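Side-chain contacts in ATP-citrate lyase beta-subunit (Chlorobium limicola, PDB 6HXJ), which probably takes part, as a subunit of ATP-citrate lyase, in the ATP-dependent cleavage of citrate with coenzyme A to acetyl-CoA, oxaloacetate, ADP and phosphate: residues L12-K15 with P19-N22; I229-T234 with K252-P257. All blocks are in the same frame, centred on the assembly; numbering follows the deposited sequence.

Contact 1 of 2, residues L12-K15 with P19-N22; sequences LFNK and PVPN
The amide oxygen of Asn14, OD1, faces a methyl rather than a donor across this contact: Val20 CG2 lies 3.2 Å from Asn14 OD1. No hydrogen bond crosses between 12-15 and 19-22, so the link is one of van der Waals contact, with 127 Å² buried in all. Val20 supplies most of it by dividing its two methyls between neighbouring residues of the helix. While CG2 goes to the amide oxygen, Val20 CG1 goes to Phe13, 3.5 Å from Phe13 CB and 3.6 Å from Phe13 CD2. The approach to the ring is at its edge and close to its plane, so there is no CH-pi contact over a face. With CG anti to the carbonyl carbon (chi1 -78°), Phe13 presents CB and the CD2 edge to the valine, while the residue also packs on Ile187 and Ile189 of strand 184-195 and Ala206 of strand 200-210. This is a short return of the chain in the ATP-grasp domain: helix 6-15 ends, three residues turn the chain, and 19-22 leads back past the last turn toward strand 23-25. The backbones come nearest between Asn14 CA and Val20 CA, at 6.9 Å, a gap that CG2 of Val20 and the Asn14 amide fill between them. Backbone hydrogen bonds of Pro19 with Ala203 and of Asn22 with Glu97 hold the two ends of the returning segment.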
loop_
_atom_site.group_PDB
_atom_site.type_symbol
_atom_site.label_atom_id
_atom_site.label_comp_id
_atom_site.label_asym_id
_atom_site.label_seq_id
_atom_site.Cartn_x
_atom_site.Cartn_y
_atom_site.Cartn_z
ATOM N N LEU A 12 -4.215 35.670 -53.609
ATOM C CA LEU A 12 -5.542 35.041 -53.534
ATOM C C LEU A 12 -6.222 35.078 -54.857
ATOM O O LEU A 12 -6.971 34.174 -55.185
ATOM C CB LEU A 12 -6.401 35.728 -52.497
ATOM C CG LEU A 12 -5.735 35.862 -51.140
ATOM C CD1 LEU A 12 -6.761 36.091 -50.074
ATOM C CD2 LEU A 12 -4.906 34.619 -50.803
ATOM N N PHE A 13 -5.975 36.123 -55.625
ATOM C CA PHE A 13 -6.528 36.207 -56.960
ATOM C C PHE A 13 -5.954 35.063 -57.736
ATOM O O PHE A 13 -6.708 34.260 -58.269
ATOM C CB PHE A 13 -6.131 37.512 -57.616
ATOM C CG PHE A 13 -6.937 38.680 -57.155
ATOM C CD1 PHE A 13 -7.930 38.523 -56.200
ATOM C CD2 PHE A 13 -6.718 39.940 -57.682
ATOM C CE1 PHE A 13 -8.678 39.614 -55.766
ATOM C CE2 PHE A 13 -7.476 41.025 -57.264
ATOM C CZ PHE A 13 -8.449 40.861 -56.306
ATOM N N ASN A 14 -4.618 34.950 -57.730
ATOM C CA ASN A 14 -3.858 33.895 -58.369
ATOM C C ASN A 14 -4.429 32.543 -58.010
ATOM O O ASN A 14 -4.737 31.752 -58.893
ATOM C CB ASN A 14 -2.435 33.986 -57.896
ATOM C CG ASN A 14 -1.451 33.945 -58.990
ATOM O OD1 ASN A 14 -1.560 34.645 -59.995
ATOM N ND2 ASN A 14 -0.540 32.997 -58.875
ATOM N N LYS A 15 -4.621 32.303 -56.715
ATOM C CA LYS A 15 -5.190 31.073 -56.186
ATOM C C LYS A 15 -6.523 30.702 -56.868
ATOM O O LYS A 15 -6.720 29.550 -57.241
ATOM C CB LYS A 15 -5.367 31.225 -54.671
ATOM C CG LYS A 15 -6.128 30.106 -54.017
ATOM C CD LYS A 15 -5.853 30.076 -52.539
ATOM C CE LYS A 15 -7.011 29.462 -51.816
ATOM N NZ LYS A 15 -6.796 29.441 -50.346
ATOM N N PRO A 19 -6.981 36.900 -63.472
ATOM C CA PRO A 19 -5.900 37.539 -64.228
ATOM C C PRO A 19 -5.188 38.636 -63.456
ATOM O O PRO A 19 -5.816 39.611 -63.074
ATOM C CB PRO A 19 -6.630 38.068 -65.453
ATOM C CG PRO A 19 -7.796 37.166 -65.628
ATOM C CD PRO A 19 -8.244 36.895 -64.242
ATOM N N VAL A 20 -3.911 38.437 -63.149
ATOM C CA VAL A 20 -3.131 39.414 -62.390
ATOM C C VAL A 20 -1.769 39.626 -63.053
ATOM O O VAL A 20 -1.151 38.650 -63.491
ATOM C CB VAL A 20 -2.975 39.035 -60.886
ATOM C CG1 VAL A 20 -4.311 39.037 -60.161
ATOM C CG2 VAL A 20 -2.272 37.700 -60.722
ATOM N N PRO A 21 -1.264 40.879 -63.087
ATOM C CA PRO A 21 0.061 41.119 -63.653
ATOM C C PRO A 21 1.145 40.469 -62.807
ATOM O O PRO A 21 1.002 40.368 -61.582
ATOM C CB PRO A 21 0.183 42.640 -63.605
ATOM C CG PRO A 21 -0.707 43.060 -62.518
ATOM C CD PRO A 21 -1.856 42.131 -62.588
ATOM N N ASN A 22 2.218 40.016 -63.466
ATOM C CA ASN A 22 3.343 39.404 -62.774
ATOM C C ASN A 22 3.910 40.437 -61.826
ATOM O O ASN A 22 4.087 41.594 -62.199
ATOM C CB ASN A 22 4.398 38.904 -63.752
ATOM C CG ASN A 22 3.906 37.824 -64.689
ATOM O OD1 ASN A 22 3.103 36.958 -64.322
ATOM N ND2 ASN A 22 4.355 37.869 -65.939
#

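Contact 2 of 2, residues I229-T234 with K252-P257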
loop_
_atom_site.group_PDB
_atom_site.type_symbol
_atom_site.label_atom_id
_atom_site.label_comp_id
_atom_site.label_asym_id
_atom_site.label_seq_id
_atom_site.Cartn_x
_atom_site.Cartn_y
_atom_site.Cartn_z
ATOM N N ILE A 229 -5.829 53.460 -38.634
ATOM C CA ILE A 229 -5.384 54.815 -38.978
ATOM C C ILE A 229 -4.306 54.689 -40.091
ATOM O O ILE A 229 -3.463 53.790 -40.033
ATOM C CB ILE A 229 -4.917 55.618 -37.715
ATOM C CG1 ILE A 229 -4.333 57.025 -38.066
ATOM C CG2 ILE A 229 -3.942 54.819 -36.823
ATOM C CD1 ILE A 229 -5.330 58.182 -38.112
ATOM N N GLY A 230 -4.371 55.570 -41.093
ATOM C CA GLY A 230 -3.445 55.614 -42.231
ATOM C C GLY A 230 -1.965 55.378 -41.960
ATOM O O GLY A 230 -1.266 54.801 -42.798
ATOM N N ARG A 231 -1.477 55.834 -40.796
ATOM C CA ARG A 231 -0.099 55.668 -40.337
ATOM C C ARG A 231 0.072 54.381 -39.496
ATOM O O ARG A 231 -0.767 54.118 -38.623
ATOM C CB ARG A 231 0.345 56.903 -39.519
ATOM C CG ARG A 231 -0.638 57.372 -38.431
ATOM C CD ARG A 231 -0.238 56.927 -37.032
ATOM N NE ARG A 231 -1.267 57.255 -36.043
ATOM C CZ ARG A 231 -1.145 57.067 -34.732
ATOM N NH1 ARG A 231 -2.132 57.403 -33.914
ATOM N NH2 ARG A 231 -0.035 56.540 -34.229
ATOM N N PRO A 232 1.174 53.596 -39.666
ATOM C CA PRO A 232 1.368 52.413 -38.802
ATOM C C PRO A 232 1.772 52.786 -37.375
ATOM O O PRO A 232 2.299 53.869 -37.114
ATOM C CB PRO A 232 2.435 51.592 -39.532
ATOM C CG PRO A 232 2.666 52.294 -40.859
ATOM C CD PRO A 232 2.269 53.718 -40.647
ATOM N N PHE A 233 1.486 51.867 -36.475
ATOM C CA PHE A 233 1.580 51.950 -35.038
ATOM C C PHE A 233 2.958 52.166 -34.486
ATOM O O PHE A 233 3.936 51.617 -34.978
ATOM C CB PHE A 233 0.951 50.699 -34.427
ATOM C CG PHE A 233 -0.221 50.168 -35.213
ATOM C CD1 PHE A 233 -1.491 50.716 -35.055
ATOM C CD2 PHE A 233 -0.063 49.108 -36.101
ATOM C CE1 PHE A 233 -2.578 50.220 -35.780
ATOM C CE2 PHE A 233 -1.148 48.612 -36.826
ATOM C CZ PHE A 233 -2.402 49.161 -36.648
ATOM N N THR A 234 2.994 52.968 -33.420
ATOM C CA THR A 234 4.139 53.350 -32.594
ATOM C C THR A 234 4.567 52.159 -31.701
ATOM O O THR A 234 3.965 51.097 -31.752
ATOM C CB THR A 234 3.778 54.611 -31.738
ATOM O OG1 THR A 234 3.049 54.263 -30.555
ATOM C CG2 THR A 234 3.012 55.674 -32.519
ATOM N N LYS A 252 -6.704 47.911 -25.731
ATOM C CA LYS A 252 -6.517 48.688 -26.954
ATOM C C LYS A 252 -5.962 50.063 -26.595
ATOM O O LYS A 252 -6.396 50.684 -25.622
ATOM C CB LYS A 252 -7.856 48.815 -27.729
ATOM C CG LYS A 252 -8.539 47.482 -28.049
ATOM C CD LYS A 252 -9.373 47.567 -29.307
ATOM C CE LYS A 252 -9.690 46.199 -29.862
ATOM N NZ LYS A 252 -10.113 46.269 -31.290
ATOM N N PHE A 253 -4.973 50.526 -27.349
ATOM C CA PHE A 253 -4.412 51.852 -27.111
ATOM C C PHE A 253 -4.093 52.532 -28.436
ATOM O O PHE A 253 -3.465 51.925 -29.307
ATOM C CB PHE A 253 -3.183 51.812 -26.174
ATOM C CG PHE A 253 -2.462 53.131 -26.013
ATOM C CD1 PHE A 253 -2.921 54.093 -25.113
ATOM C CD2 PHE A 253 -1.318 53.411 -26.753
ATOM C CE1 PHE A 253 -2.250 55.312 -24.964
ATOM C CE2 PHE A 253 -0.656 54.629 -26.610
ATOM C CZ PHE A 253 -1.124 55.571 -25.714
ATOM N N VAL A 254 -4.565 53.776 -28.589
ATOM C CA VAL A 254 -4.326 54.617 -29.763
ATOM C C VAL A 254 -3.871 55.996 -29.269
ATOM O O VAL A 254 -4.542 56.608 -28.435
ATOM C CB VAL A 254 -5.543 54.724 -30.722
ATOM C CG1 VAL A 254 -5.162 55.477 -31.992
ATOM C CG2 VAL A 254 -6.117 53.355 -31.074
ATOM N N GLU A 255 -2.748 56.476 -29.788
ATOM C CA GLU A 255 -2.216 57.777 -29.407
ATOM C C GLU A 255 -2.762 58.871 -30.319
ATOM O O GLU A 255 -2.694 58.753 -31.549
ATOM C CB GLU A 255 -0.675 57.757 -29.419
ATOM C CG GLU A 255 -0.033 58.797 -28.504
ATOM C CD GLU A 255 1.478 58.739 -28.331
ATOM O OE1 GLU A 255 2.040 57.618 -28.293
ATOM O OE2 GLU A 255 2.094 59.819 -28.177
ATOM N N VAL A 256 -3.352 59.901 -29.710
ATOM C CA VAL A 256 -3.880 61.053 -30.437
ATOM C C VAL A 256 -2.825 62.168 -30.313
ATOM O O VAL A 256 -2.431 62.483 -29.184
ATOM C CB VAL A 256 -5.286 61.482 -29.943
ATOM C CG1 VAL A 256 -5.801 62.700 -30.705
ATOM C CG2 VAL A 256 -6.271 60.325 -30.083
ATOM N N PRO A 257 -2.321 62.737 -31.447
ATOM C CA PRO A 257 -1.308 63.812 -31.354
ATOM C C PRO A 257 -1.753 65.018 -30.507
ATOM O O PRO A 257 -2.722 65.700 -30.834
ATOM C CB PRO A 257 -1.048 64.180 -32.821
ATOM C CG PRO A 257 -1.446 62.966 -33.599
ATOM C CD PRO A 257 -2.641 62.441 -32.861
#
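Arg231 NH1 and the backbone carbonyl oxygen of Glu255 form the one hydrogen bond across this contact, 2.8 Å from NH1 to O. Its N-H...O angle is 120°, which makes it weak despite the short distance. The oxygen nevertheless lies at the edge of the guanidinium, near its plane. A bend in the arginine chain at chi2 (101°) brings the group round to the strand. As for charge, Arg231 NH2 makes a salt bridge to Glu237 OE2, and that same oxygen accepts a hydrogen bond from Glu255 N. One carboxylate oxygen thus joins the guanidinium to the strand backbone by a second route. The Glu255 carboxylate itself stays apart, with 6.4 Å between its OE1 and Arg231 NH2, so any attraction there is probably long-range. The contact joins the loop before helix 235-246 to strand 250-255, the outermost strand, within this chain, of the mixed sheet in the citrate-binding region; that strand pairs antiparallel with 287-292. Thr234 occupies the N-cap position of the helix. The remaining approaches are loose: Thr234 OG1 and Glu255 OE1 stay 4.2 Å apart, too far for a hydrogen bond, and the two side chains cross at about a right angle. Val254 CG1 approaches Arg231 NH1 obliquely, at 4.1 Å. Ile229 and Val256 both pack on apolar side chains of another protein chain.

Contacts 1 and 2 follow one another along the chain and lie in different parts of the protein, the ATP-grasp and the citrate-binding regions. Their centres are 32 Å apart and their nearest atoms about 19 Å, so neither touches the other. They differ in span and in chemistry: contact 1 closes over three intervening residues by van der Waals contact round one valine, without hydrogen bonds, whereas contact 2 spans 17, most of them in helix 235-246, and includes a weak arginine-to-carbonyl hydrogen bond. Only contact 2 is met by another protein chain. Coenzyme A is present in the crystal, but it is no part of the interactions described in either contact.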